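Local coordinates for protein citrate synthase (Thermotoga maritima, PDB 2P2W) that probably catalyses the condensation of acetyl-CoA with oxaloacetate and water to give citrate and CoA, an entry step of the tricarboxylic acid cycle, at residues S15-D20 / G24-R29; Y47-G52 / L172-D177; N179-A184 / T323-G328; S197-A202 / V327-H332. One frame throughout, in Å; residues are numbered along the deposited sequence.

How the interactions relate
From the N terminus, interaction 1 comes first and closes the short turn of the beta hairpin 17-20/25-28. Interaction 2 then opens on helix 42-51 and spans 119 residues to the end of helix 163-173. It is complete before interactions 3 and 4 begin on the successive helices 180-189 and 195-207. The loops of these two overlap and cross: each starts on its own helix and finishes on helix 317-337, where the two contacts share Val327 and Gly328. Interaction 2 touches each of the others, chiefly through Glu175. Together the four contacts tie the hairpin and four helices around helix 317-337, and all four touch the second subunit.

Interaction 1 of 4, residues S15-D20 / G24-R29; sequences SICYLD and GRLYYR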
loop_
_atom_site.group_PDB
_atom_site.type_symbol
_atom_site.label_atom_id
_atom_site.label_comp_id
_atom_site.label_asym_id
_atom_site.label_seq_id
_atom_site.Cartn_x
_atom_site.Cartn_y
_atom_site.Cartn_z
ATOM N N SER A 15 -4.145 22.197 0.487
ATOM C CA SER A 15 -5.240 23.111 0.216
ATOM C C SER A 15 -6.476 22.371 -0.319
ATOM O O SER A 15 -7.439 22.971 -0.785
ATOM C CB SER A 15 -4.759 24.129 -0.815
ATOM O OG SER A 15 -4.553 23.472 -2.067
ATOM N N ILE A 16 -6.421 21.021 -0.272
ATOM C CA ILE A 16 -7.503 20.211 -0.843
ATOM C C ILE A 16 -8.743 20.161 0.056
ATOM O O ILE A 16 -9.870 20.348 -0.381
ATOM C CB ILE A 16 -6.984 18.789 -1.046
ATOM C CG1 ILE A 16 -5.896 18.760 -2.120
ATOM C CG2 ILE A 16 -8.136 17.879 -1.516
ATOM C CD1 ILE A 16 -5.281 17.369 -2.275
ATOM N N CYS A 17 -8.546 19.897 1.339
ATOM C CA CYS A 17 -9.677 19.729 2.237
ATOM C C CYS A 17 -9.434 20.174 3.667
ATOM O O CYS A 17 -8.377 19.919 4.239
ATOM C CB CYS A 17 -10.081 18.253 2.218
ATOM S SG CYS A 17 -11.066 17.654 3.609
ATOM N N TYR A 18 -10.428 20.848 4.235
ATOM C CA TYR A 18 -10.341 21.292 5.615
ATOM C C TYR A 18 -11.308 20.453 6.434
ATOM O O TYR A 18 -12.513 20.439 6.174
ATOM C CB TYR A 18 -10.693 22.776 5.751
ATOM C CG TYR A 18 -10.762 23.239 7.195
ATOM C CD1 TYR A 18 -9.739 22.931 8.096
ATOM C CD2 TYR A 18 -11.858 23.959 7.666
ATOM C CE1 TYR A 18 -9.811 23.326 9.434
ATOM C CE2 TYR A 18 -11.941 24.360 9.001
ATOM C CZ TYR A 18 -10.917 24.039 9.879
ATOM O OH TYR A 18 -11.007 24.421 11.199
ATOM N N LEU A 19 -10.760 19.740 7.411
ATOM C CA LEU A 19 -11.543 18.887 8.288
ATOM C C LEU A 19 -11.628 19.544 9.663
ATOM O O LEU A 19 -10.631 19.625 10.376
ATOM C CB LEU A 19 -10.874 17.518 8.404
ATOM C CG LEU A 19 -11.472 16.508 9.383
ATOM C CD1 LEU A 19 -12.932 16.268 9.056
ATOM C CD2 LEU A 19 -10.681 15.210 9.307
ATOM N N ASP A 20 -12.817 20.021 10.020
ATOM C CA ASP A 20 -13.026 20.669 11.310
ATOM C C ASP A 20 -13.619 19.642 12.269
ATOM O O ASP A 20 -14.836 19.508 12.367
ATOM C CB ASP A 20 -13.986 21.850 11.152
ATOM C CG ASP A 20 -14.161 22.643 12.435
ATOM O OD1 ASP A 20 -13.839 22.117 13.518
ATOM O OD2 ASP A 20 -14.636 23.794 12.357
ATOM N N GLY A 24 -17.459 19.530 13.681
ATOM C CA GLY A 24 -18.078 18.555 12.798
ATOM C C GLY A 24 -18.406 19.085 11.416
ATOM O O GLY A 24 -19.518 18.901 10.921
ATOM N N ARG A 25 -17.440 19.743 10.789
ATOM C CA ARG A 25 -17.638 20.285 9.451
ATOM C C ARG A 25 -16.549 19.774 8.515
ATOM O O ARG A 25 -15.414 19.543 8.932
ATOM C CB ARG A 25 -17.620 21.819 9.478
ATOM C CG ARG A 25 -18.769 22.448 10.255
ATOM C CD ARG A 25 -20.126 21.973 9.743
ATOM N NE ARG A 25 -20.415 22.417 8.381
ATOM C CZ ARG A 25 -20.746 23.665 8.053
ATOM N NH1 ARG A 25 -20.829 24.603 8.986
ATOM N NH2 ARG A 25 -21.008 23.972 6.786
ATOM N N LEU A 26 -16.908 19.584 7.252
ATOM C CA LEU A 26 -15.970 19.105 6.239
ATOM C C LEU A 26 -16.118 19.986 5.010
ATOM O O LEU A 26 -17.235 20.275 4.580
ATOM C CB LEU A 26 -16.276 17.648 5.871
ATOM C CG LEU A 26 -15.415 17.024 4.769
ATOM C CD1 LEU A 26 -13.958 16.961 5.225
ATOM C CD2 LEU A 26 -15.938 15.627 4.451
ATOM N N TYR A 27 -14.990 20.405 4.445
ATOM C CA TYR A 27 -15.003 21.273 3.273
ATOM C C TYR A 27 -14.047 20.771 2.194
ATOM O O TYR A 27 -12.967 20.278 2.501
ATOM C CB TYR A 27 -14.569 22.692 3.664
ATOM C CG TYR A 27 -15.292 23.271 4.859
ATOM C CD1 TYR A 27 -14.842 23.018 6.153
ATOM C CD2 TYR A 27 -16.425 24.065 4.698
ATOM C CE1 TYR A 27 -15.498 23.542 7.261
ATOM C CE2 TYR A 27 -17.092 24.598 5.801
ATOM C CZ TYR A 27 -16.621 24.332 7.077
ATOM O OH TYR A 27 -17.263 24.867 8.168
ATOM N N TYR A 28 -14.458 20.896 0.936
ATOM C CA TYR A 28 -13.611 20.527 -0.194
ATOM C C TYR A 28 -13.181 21.871 -0.777
ATOM O O TYR A 28 -14.015 22.621 -1.292
ATOM C CB TYR A 28 -14.394 19.758 -1.258
ATOM C CG TYR A 28 -14.774 18.335 -0.899
ATOM C CD1 TYR A 28 -14.377 17.753 0.310
ATOM C CD2 TYR A 28 -15.527 17.563 -1.787
ATOM C CE1 TYR A 28 -14.728 16.427 0.624
ATOM C CE2 TYR A 28 -15.880 16.252 -1.486
ATOM C CZ TYR A 28 -15.478 15.690 -0.283
ATOM O OH TYR A 28 -15.842 14.393 0.008
ATOM N N ARG A 29 -11.891 22.174 -0.684
ATOM C CA ARG A 29 -11.365 23.440 -1.182
ATOM C C ARG A 29 -12.261 24.631 -0.819
ATOM O O ARG A 29 -12.548 25.490 -1.658
ATOM C CB ARG A 29 -11.152 23.372 -2.702
ATOM C CG ARG A 29 -10.000 22.449 -3.117
ATOM C CD ARG A 29 -9.764 22.480 -4.623
ATOM N NE ARG A 29 -8.847 21.433 -5.077
ATOM C CZ ARG A 29 -7.531 21.439 -4.880
ATOM N NH1 ARG A 29 -6.955 22.441 -4.227
ATOM N NH2 ARG A 29 -6.788 20.443 -5.347
HETATM O O HOH W 1 -4.007 21.239 -4.176
HETATM O O HOH W 2 -7.858 24.943 -3.011
HETATM O O HOH W 3 -15.913 25.138 10.451
#
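Ile16 and Arg29 meet at the open end of an antiparallel hairpin, where Arg29 N donates to Ile16 O at 2.7 Å. Arg29 CB lies 4.0 Å from Ile16 O, and from there the chain runs extended: CG is 3.5 Å from both Ser15 O and Ile16 O, CD leads on to NE, which is bonded outside the two segments, and the guanidinium lays one face under Ile16, with NH2 3.7 Å from CG1. Two waters take the edge of the group in its plane. One accepts from NH1 at 2.9 Å and donates to Ser15 O, while the other accepts from NH2 at 3.1 Å and is also bonded to Ser15 OG. NH2 has a second partner in Leu49 O, on helix 42-51. A leucine in place of Arg29 would probably cost both waters their arginine donor and leave Leu49 O without this side-chain bond. Further along, Tyr18 and Tyr27 form a hydrogen-bonded pair whose rings lie side by side, rim to rim, with centroids 5.7 Å apart and planes only 13° from parallel. Tyr18 also meets Tyr349 of the second subunit. At the turn, Gly24 and Arg25 both face Asp20, a G1 beta bulge; a water joins Asp20 OD2 to Tyr27 OH. Backbone bonds thus hold the hairpin, and at its open end the guanidinium binds helix 42-51 directly and Ser15 through two waters.

Interaction 2 of 4, residues Y47-G52 / L172-D177; sequences YFLWYG and LLMEQD
Glu175 OE2, the carboxylate oxygen of a residue that packs against Leu49, is gripped from two sides of the sequence: by Asp177 N two residues on, at 2.8 Å, and by His332 NE2 of helix 317-337. The amide approaches from well above the carboxylate plane, 57° out of it, and the N-H...O angle is 138°, so this bond is bent. While polar partners hold the carboxylate, Glu175 CB lies 4.3 Å from Leu49 CD1. That methyl carries the whole contact for segment 47-52. Leu49 CD1 lies alongside the methionine chain, 3.9 Å from both Met174 CB and Met174 SD. Met174 has CG anti to its carbonyl carbon (chi1 -78°) and is extended from there on, which carries the sulfur along past the leucine; the two side chains run at a slant to each other. All three residues are buried, and no hydrogen bond links the segments, so the contact is one of shape and apolar surface. Just beyond it, Gln176 NE2 bonds the bound citrate, and Asp177 bonds Thr346 and Ser347 of the second subunit. The hydroxyl of Tyr28, on strand 25-28, accepts from Glu175 N, and helix 317-337 also packs here, Val327 on Leu49 and Ala324 on Met174. The chain leaving helix 163-173 is thereby wedged between helix 42-51, helix 317-337 and the hairpin.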
loop_
_atom_site.group_PDB
_atom_site.type_symbol
_atom_site.label_atom_id
_atom_site.label_comp_id
_atom_site.label_asym_id
_atom_site.label_seq_id
_atom_site.Cartn_x
_atom_site.Cartn_y
_atom_site.Cartn_z
ATOM N N TYR A 47 -13.911 17.235 -10.663
ATOM C CA TYR A 47 -13.230 18.274 -11.426
ATOM C C TYR A 47 -12.723 19.322 -10.439
ATOM O O TYR A 47 -11.570 19.756 -10.499
ATOM C CB TYR A 47 -14.203 18.933 -12.405
ATOM C CG TYR A 47 -13.577 20.013 -13.259
ATOM C CD1 TYR A 47 -13.336 21.289 -12.742
ATOM C CD2 TYR A 47 -13.213 19.758 -14.575
ATOM C CE1 TYR A 47 -12.745 22.284 -13.523
ATOM C CE2 TYR A 47 -12.624 20.744 -15.364
ATOM C CZ TYR A 47 -12.394 22.002 -14.832
ATOM O OH TYR A 47 -11.822 22.975 -15.618
ATOM N N PHE A 48 -13.603 19.717 -9.526
ATOM C CA PHE A 48 -13.280 20.720 -8.517
ATOM C C PHE A 48 -12.106 20.291 -7.638
ATOM O O PHE A 48 -11.222 21.091 -7.335
ATOM C CB PHE A 48 -14.519 20.994 -7.659
ATOM C CG PHE A 48 -14.314 22.047 -6.608
ATOM C CD1 PHE A 48 -13.674 23.244 -6.916
ATOM C CD2 PHE A 48 -14.789 21.855 -5.316
ATOM C CE1 PHE A 48 -13.509 24.237 -5.949
ATOM C CE2 PHE A 48 -14.631 22.840 -4.342
ATOM C CZ PHE A 48 -13.988 24.034 -4.661
ATOM N N LEU A 49 -12.094 19.025 -7.235
ATOM C CA LEU A 49 -11.011 18.520 -6.395
ATOM C C LEU A 49 -9.669 18.480 -7.132
ATOM O O LEU A 49 -8.640 18.847 -6.570
ATOM C CB LEU A 49 -11.361 17.125 -5.864
ATOM C CG LEU A 49 -12.412 17.105 -4.750
ATOM C CD1 LEU A 49 -12.828 15.672 -4.430
ATOM C CD2 LEU A 49 -11.835 17.786 -3.513
ATOM N N TRP A 50 -9.683 18.048 -8.392
ATOM C CA TRP A 50 -8.457 17.956 -9.183
ATOM C C TRP A 50 -7.947 19.275 -9.762
ATOM O O TRP A 50 -6.741 19.511 -9.796
ATOM C CB TRP A 50 -8.633 16.969 -10.347
ATOM C CG TRP A 50 -8.520 15.521 -9.967
ATOM C CD1 TRP A 50 -7.587 14.959 -9.138
ATOM C CD2 TRP A 50 -9.338 14.445 -10.438
ATOM N NE1 TRP A 50 -7.775 13.596 -9.066
ATOM C CE2 TRP A 50 -8.843 13.255 -9.852
ATOM C CE3 TRP A 50 -10.443 14.369 -11.299
ATOM C CZ2 TRP A 50 -9.417 12.001 -10.101
ATOM C CZ3 TRP A 50 -11.013 13.121 -11.547
ATOM C CH2 TRP A 50 -10.497 11.954 -10.947
ATOM N N TYR A 51 -8.858 20.129 -10.219
ATOM C CA TYR A 51 -8.461 21.394 -10.837
ATOM C C TYR A 51 -8.480 22.632 -9.955
ATOM O O TYR A 51 -7.896 23.653 -10.316
ATOM C CB TYR A 51 -9.305 21.629 -12.090
ATOM C CG TYR A 51 -8.985 20.648 -13.194
ATOM C CD1 TYR A 51 -7.857 20.819 -14.001
ATOM C CD2 TYR A 51 -9.785 19.525 -13.409
ATOM C CE1 TYR A 51 -7.534 19.897 -14.992
ATOM C CE2 TYR A 51 -9.471 18.599 -14.395
ATOM C CZ TYR A 51 -8.344 18.790 -15.182
ATOM O OH TYR A 51 -8.035 17.873 -16.161
ATOM N N GLY A 52 -9.148 22.554 -8.811
ATOM C CA GLY A 52 -9.183 23.690 -7.903
ATOM C C GLY A 52 -10.221 24.767 -8.168
ATOM O O GLY A 52 -10.221 25.805 -7.508
ATOM N N LEU A 172 -19.906 12.607 -0.915
ATOM C CA LEU A 172 -19.584 12.703 0.508
ATOM C C LEU A 172 -18.325 11.911 0.886
ATOM O O LEU A 172 -17.636 12.254 1.847
ATOM C CB LEU A 172 -20.749 12.182 1.353
ATOM C CG LEU A 172 -22.037 13.004 1.388
ATOM C CD1 LEU A 172 -23.121 12.232 2.136
ATOM C CD2 LEU A 172 -21.760 14.333 2.066
ATOM N N LEU A 173 -18.032 10.862 0.123
ATOM C CA LEU A 173 -16.889 9.994 0.398
ATOM C C LEU A 173 -15.627 10.251 -0.426
ATOM O O LEU A 173 -14.624 9.569 -0.243
ATOM C CB LEU A 173 -17.305 8.531 0.193
ATOM C CG LEU A 173 -18.426 7.978 1.074
ATOM C CD1 LEU A 173 -18.971 6.683 0.469
ATOM C CD2 LEU A 173 -17.894 7.735 2.481
ATOM N N MET A 174 -15.658 11.223 -1.327
ATOM C CA MET A 174 -14.495 11.474 -2.166
ATOM C C MET A 174 -13.214 11.886 -1.460
ATOM O O MET A 174 -12.123 11.509 -1.888
ATOM C CB MET A 174 -14.801 12.546 -3.209
ATOM C CG MET A 174 -15.598 12.072 -4.392
ATOM S SD MET A 174 -15.706 13.382 -5.620
ATOM C CE MET A 174 -16.761 12.600 -6.827
ATOM N N GLU A 175 -13.332 12.641 -0.377
ATOM C CA GLU A 175 -12.130 13.145 0.273
ATOM C C GLU A 175 -12.256 13.517 1.747
ATOM O O GLU A 175 -13.295 14.012 2.179
ATOM C CB GLU A 175 -11.673 14.378 -0.517
ATOM C CG GLU A 175 -10.888 15.405 0.271
ATOM C CD GLU A 175 -9.474 14.961 0.546
ATOM O OE1 GLU A 175 -8.997 14.057 -0.170
ATOM O OE2 GLU A 175 -8.842 15.524 1.469
ATOM N N GLN A 176 -11.193 13.269 2.515
ATOM C CA GLN A 176 -11.176 13.662 3.922
ATOM C C GLN A 176 -9.805 13.713 4.591
ATOM O O GLN A 176 -9.493 12.923 5.484
ATOM C CB GLN A 176 -12.116 12.808 4.780
ATOM C CG GLN A 176 -12.241 13.407 6.190
ATOM C CD GLN A 176 -13.501 12.999 6.923
ATOM O OE1 GLN A 176 -14.557 13.612 6.764
ATOM N NE2 GLN A 176 -13.393 11.954 7.735
ATOM N N ASP A 177 -8.989 14.659 4.142
ATOM C CA ASP A 177 -7.672 14.883 4.724
ATOM C C ASP A 177 -6.760 13.652 4.719
ATOM O O ASP A 177 -6.827 12.818 3.812
ATOM C CB ASP A 177 -7.858 15.421 6.151
ATOM C CG ASP A 177 -6.650 16.185 6.660
ATOM O OD1 ASP A 177 -6.136 17.055 5.927
ATOM O OD2 ASP A 177 -6.226 15.918 7.805
#

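Interaction 3 of 4, residues N179-A184 / T323-G328; sequences NASTFA and TARVVG
Asn179, at the start of helix 180-189, faces Arg325 in the middle of helix 317-337, and the two backbones come nearest at Thr182 and Gly328, whose CA atoms are 7.6 Å apart. Arg325 spans the gap. Its CG stands opposite the backbone N (chi1 -178°), and bends at chi2 and chi3 fold the chain round to bring NH1 up to the asparagine amide. The two flat groups come from opposite directions with their planes 50° apart. NH1 lies 2.9 Å from Asn179 ND2, but both are donors and no hydrogen bond joins them; Asn179 OD1 is 3.3 Å from NH1, at the guanidinium edge and in its plane. Asn179 is the N-cap of helix 180-189: its OD1 accepts from Thr182 N at 3.1 Å, with the donor above the carbonyl plane, and from Ser181 OG at 2.8 Å, almost in line with the C=O bond. ND2 is held by Gln176 O, so the amide is fixed at both ends. Ser181 OG in turn receives Trp329 NE1. A leucine in place of Asn179 would probably leave Thr182 N uncapped, Ser181 OG without its acceptor and Gln176 O without the ND2 donor. Arg325 NH2 binds a citrate anion, probably from the crystallisation liquor, and the arginine side chain is about 8 Å from that of Asp300, a predicted active-site residue, consistent with Arg325 helping to form a pocket for a carboxylate ligand. Arg325 NE donates to Leu173 O, at the end of helix 163-173.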
loop_
_atom_site.group_PDB
_atom_site.type_symbol
_atom_site.label_atom_id
_atom_site.label_comp_id
_atom_site.label_asym_id
_atom_site.label_seq_id
_atom_site.Cartn_x
_atom_site.Cartn_y
_atom_site.Cartn_z
ATOM N N ASN A 179 -6.469 10.557 6.140
ATOM C CA ASN A 179 -6.978 9.361 6.793
ATOM C C ASN A 179 -5.995 8.236 6.470
ATOM O O ASN A 179 -5.085 8.418 5.659
ATOM C CB ASN A 179 -8.378 9.043 6.267
ATOM C CG ASN A 179 -8.434 9.028 4.757
ATOM O OD1 ASN A 179 -8.098 8.033 4.120
ATOM N ND2 ASN A 179 -8.841 10.149 4.172
ATOM N N ALA A 180 -6.169 7.078 7.094
ATOM C CA ALA A 180 -5.259 5.955 6.883
ATOM C C ALA A 180 -4.989 5.570 5.427
ATOM O O ALA A 180 -3.837 5.351 5.058
ATOM C CB ALA A 180 -5.745 4.734 7.660
ATOM N N SER A 181 -6.027 5.476 4.600
ATOM C CA SER A 181 -5.812 5.090 3.204
ATOM C C SER A 181 -5.117 6.195 2.403
ATOM O O SER A 181 -4.238 5.916 1.587
ATOM C CB SER A 181 -7.134 4.677 2.532
ATOM O OG SER A 181 -8.074 5.739 2.470
ATOM N N THR A 182 -5.501 7.448 2.630
ATOM C CA THR A 182 -4.851 8.557 1.929
ATOM C C THR A 182 -3.391 8.611 2.384
ATOM O O THR A 182 -2.485 8.866 1.586
ATOM C CB THR A 182 -5.535 9.913 2.243
ATOM O OG1 THR A 182 -6.830 9.942 1.626
ATOM C CG2 THR A 182 -4.697 11.092 1.723
ATOM N N PHE A 183 -3.160 8.346 3.666
ATOM C CA PHE A 183 -1.802 8.378 4.193
ATOM C C PHE A 183 -0.957 7.261 3.578
ATOM O O PHE A 183 0.219 7.466 3.270
ATOM C CB PHE A 183 -1.816 8.255 5.718
ATOM C CG PHE A 183 -0.479 8.514 6.358
ATOM C CD1 PHE A 183 0.289 9.616 5.976
ATOM C CD2 PHE A 183 -0.003 7.684 7.364
ATOM C CE1 PHE A 183 1.510 9.885 6.589
ATOM C CE2 PHE A 183 1.223 7.944 7.987
ATOM C CZ PHE A 183 1.977 9.049 7.596
ATOM N N ALA A 184 -1.552 6.082 3.406
ATOM C CA ALA A 184 -0.844 4.950 2.802
ATOM C C ALA A 184 -0.412 5.329 1.382
ATOM O O ALA A 184 0.709 5.044 0.959
ATOM C CB ALA A 184 -1.752 3.717 2.769
ATOM N N THR A 323 -14.401 3.823 -4.999
ATOM C CA THR A 323 -14.817 4.373 -6.284
ATOM C C THR A 323 -14.864 5.892 -6.196
ATOM O O THR A 323 -14.590 6.597 -7.172
ATOM C CB THR A 323 -16.201 3.814 -6.682
ATOM O OG1 THR A 323 -16.085 2.404 -6.903
ATOM C CG2 THR A 323 -16.718 4.481 -7.950
ATOM N N ALA A 324 -15.207 6.391 -5.015
ATOM C CA ALA A 324 -15.263 7.825 -4.795
ATOM C C ALA A 324 -13.936 8.352 -4.249
ATOM O O ALA A 324 -13.364 9.293 -4.795
ATOM C CB ALA A 324 -16.392 8.163 -3.825
ATOM N N ARG A 325 -13.447 7.728 -3.181
ATOM C CA ARG A 325 -12.225 8.209 -2.512
ATOM C C ARG A 325 -10.968 8.172 -3.411
ATOM O O ARG A 325 -9.972 8.838 -3.158
ATOM C CB ARG A 325 -11.999 7.356 -1.263
ATOM C CG ARG A 325 -10.781 7.812 -0.460
ATOM C CD ARG A 325 -10.833 9.310 -0.137
ATOM N NE ARG A 325 -12.024 9.626 0.656
ATOM C CZ ARG A 325 -11.972 9.363 1.976
ATOM N NH1 ARG A 325 -10.882 8.844 2.508
ATOM N NH2 ARG A 325 -13.030 9.637 2.745
ATOM N N VAL A 326 -10.989 7.419 -4.510
ATOM C CA VAL A 326 -9.835 7.392 -5.403
ATOM C C VAL A 326 -9.550 8.815 -5.893
ATOM O O VAL A 326 -8.399 9.168 -6.165
ATOM C CB VAL A 326 -10.064 6.434 -6.612
ATOM C CG1 VAL A 326 -11.195 6.940 -7.488
ATOM C CG2 VAL A 326 -8.775 6.292 -7.412
ATOM N N VAL A 327 -10.601 9.633 -5.990
ATOM C CA VAL A 327 -10.458 11.027 -6.410
ATOM C C VAL A 327 -9.611 11.775 -5.374
ATOM O O VAL A 327 -8.666 12.491 -5.720
ATOM C CB VAL A 327 -11.839 11.729 -6.525
ATOM C CG1 VAL A 327 -11.658 13.192 -6.922
ATOM C CG2 VAL A 327 -12.702 11.012 -7.555
ATOM N N GLY A 328 -9.955 11.605 -4.101
ATOM C CA GLY A 328 -9.211 12.263 -3.044
ATOM C C GLY A 328 -7.791 11.734 -2.930
ATOM O O GLY A 328 -6.845 12.507 -2.749
#

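Interaction 4 of 4, residues S197-A202 / V327-H332; sequences SCIVGA and VGWTAH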
loop_
_atom_site.group_PDB
_atom_site.type_symbol
_atom_site.label_atom_id
_atom_site.label_comp_id
_atom_site.label_asym_id
_atom_site.label_seq_id
_atom_site.Cartn_x
_atom_site.Cartn_y
_atom_site.Cartn_z
ATOM N N SER A 197 0.519 2.058 -7.860
ATOM C CA SER A 197 1.056 1.504 -6.626
ATOM C C SER A 197 0.500 2.253 -5.418
ATOM O O SER A 197 0.145 1.639 -4.408
ATOM C CB SER A 197 2.584 1.576 -6.624
ATOM O OG SER A 197 3.139 0.674 -7.565
ATOM N N CYS A 198 0.431 3.579 -5.515
ATOM C CA CYS A 198 -0.100 4.381 -4.418
ATOM C C CYS A 198 -1.546 3.968 -4.143
ATOM O O CYS A 198 -1.936 3.752 -2.995
ATOM C CB CYS A 198 -0.061 5.872 -4.770
ATOM S SG CYS A 198 1.585 6.516 -5.149
ATOM N N ILE A 199 -2.336 3.854 -5.207
ATOM C CA ILE A 199 -3.742 3.482 -5.086
ATOM C C ILE A 199 -3.944 2.079 -4.508
ATOM O O ILE A 199 -4.800 1.876 -3.640
ATOM C CB ILE A 199 -4.449 3.599 -6.460
ATOM C CG1 ILE A 199 -4.385 5.057 -6.934
ATOM C CG2 ILE A 199 -5.904 3.130 -6.355
ATOM C CD1 ILE A 199 -4.897 5.287 -8.358
ATOM N N VAL A 200 -3.159 1.114 -4.977
ATOM C CA VAL A 200 -3.275 -0.254 -4.489
ATOM C C VAL A 200 -2.982 -0.347 -2.991
ATOM O O VAL A 200 -3.587 -1.153 -2.283
ATOM C CB VAL A 200 -2.353 -1.197 -5.290
ATOM C CG1 VAL A 200 -2.287 -2.566 -4.637
ATOM C CG2 VAL A 200 -2.891 -1.327 -6.708
ATOM N N GLY A 201 -2.058 0.478 -2.506
ATOM C CA GLY A 201 -1.759 0.480 -1.085
ATOM C C GLY A 201 -2.922 1.110 -0.330
ATOM O O GLY A 201 -3.330 0.624 0.729
ATOM N N ALA A 202 -3.460 2.196 -0.878
ATOM C CA ALA A 202 -4.593 2.886 -0.259
ATOM C C ALA A 202 -5.786 1.930 -0.156
ATOM O O ALA A 202 -6.492 1.899 0.854
ATOM C CB ALA A 202 -4.970 4.113 -1.082
ATOM N N VAL A 327 -10.601 9.633 -5.990
ATOM C CA VAL A 327 -10.458 11.027 -6.410
ATOM C C VAL A 327 -9.611 11.775 -5.374
ATOM O O VAL A 327 -8.666 12.491 -5.720
ATOM C CB VAL A 327 -11.839 11.729 -6.525
ATOM C CG1 VAL A 327 -11.658 13.192 -6.922
ATOM C CG2 VAL A 327 -12.702 11.012 -7.555
ATOM N N GLY A 328 -9.955 11.605 -4.101
ATOM C CA GLY A 328 -9.211 12.263 -3.044
ATOM C C GLY A 328 -7.791 11.734 -2.930
ATOM O O GLY A 328 -6.845 12.507 -2.749
ATOM N N TRP A 329 -7.638 10.416 -3.020
ATOM C CA TRP A 329 -6.318 9.797 -2.932
ATOM C C TRP A 329 -5.375 10.397 -3.976
ATOM O O TRP A 329 -4.278 10.843 -3.647
ATOM C CB TRP A 329 -6.394 8.286 -3.173
ATOM C CG TRP A 329 -7.047 7.472 -2.081
ATOM C CD1 TRP A 329 -7.138 7.790 -0.750
ATOM C CD2 TRP A 329 -7.629 6.169 -2.222
ATOM N NE1 TRP A 329 -7.739 6.761 -0.057
ATOM C CE2 TRP A 329 -8.050 5.755 -0.936
ATOM C CE3 TRP A 329 -7.832 5.308 -3.311
ATOM C CZ2 TRP A 329 -8.666 4.516 -0.709
ATOM C CZ3 TRP A 329 -8.443 4.074 -3.085
ATOM C CH2 TRP A 329 -8.852 3.691 -1.792
ATOM N N THR A 330 -5.817 10.402 -5.233
ATOM C CA THR A 330 -5.002 10.925 -6.325
ATOM C C THR A 330 -4.739 12.426 -6.210
ATOM O O THR A 330 -3.641 12.888 -6.523
ATOM C CB THR A 330 -5.633 10.598 -7.709
ATOM O OG1 THR A 330 -6.964 11.114 -7.777
ATOM C CG2 THR A 330 -5.675 9.091 -7.933
ATOM N N ALA A 331 -5.734 13.185 -5.756
ATOM C CA ALA A 331 -5.569 14.630 -5.593
ATOM C C ALA A 331 -4.419 14.882 -4.611
ATOM O O ALA A 331 -3.549 15.722 -4.851
ATOM C CB ALA A 331 -6.864 15.252 -5.067
ATOM N N HIS A 332 -4.417 14.138 -3.508
ATOM C CA HIS A 332 -3.370 14.267 -2.503
ATOM C C HIS A 332 -2.000 13.850 -3.027
ATOM O O HIS A 332 -1.012 14.549 -2.808
ATOM C CB HIS A 332 -3.728 13.448 -1.260
ATOM C CG HIS A 332 -4.569 14.200 -0.278
ATOM N ND1 HIS A 332 -4.044 15.138 0.581
ATOM C CD2 HIS A 332 -5.906 14.193 -0.059
ATOM C CE1 HIS A 332 -5.021 15.682 1.288
ATOM N NE2 HIS A 332 -6.160 15.125 0.916
#
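Ile199 and Trp329 mark the nearest approach of the backbones of helices 197-202 and 327-332, their CA atoms 7.2 Å apart; the helix axes come within 10.4 Å of each other and are inclined at 133° between their N-to-C directions. Ala202 CB sits over one face of the indole, 3.5 Å from the centroid of the six-membered ring and 12° off its normal, a CH-pi contact that puts the methyl almost squarely above the ring. Ile199 reaches the same ring with its CG2, which comes at a slant to CE3 at 4.2 Å. Its other branch goes to the next residue, Thr330, where CD1 lies 3.9 Å from Thr330 CG2. Thr330 can offer that methyl because its OG1 is tucked between the backbone N and the carbonyl carbon (chi1 57°), where the carbonyls of Val326 and Val327 are both within its reach and Trp50 NE1 of helix 42-51 also meets it. Behind helix 195-207 lies the second subunit, with Val200 packing on Val200 of that chain. The contact has no hydrogen bond of its own: the ring receives the alanine methyl on one face, and with NE1 bonded to Ser181 the contact is mainly apolar.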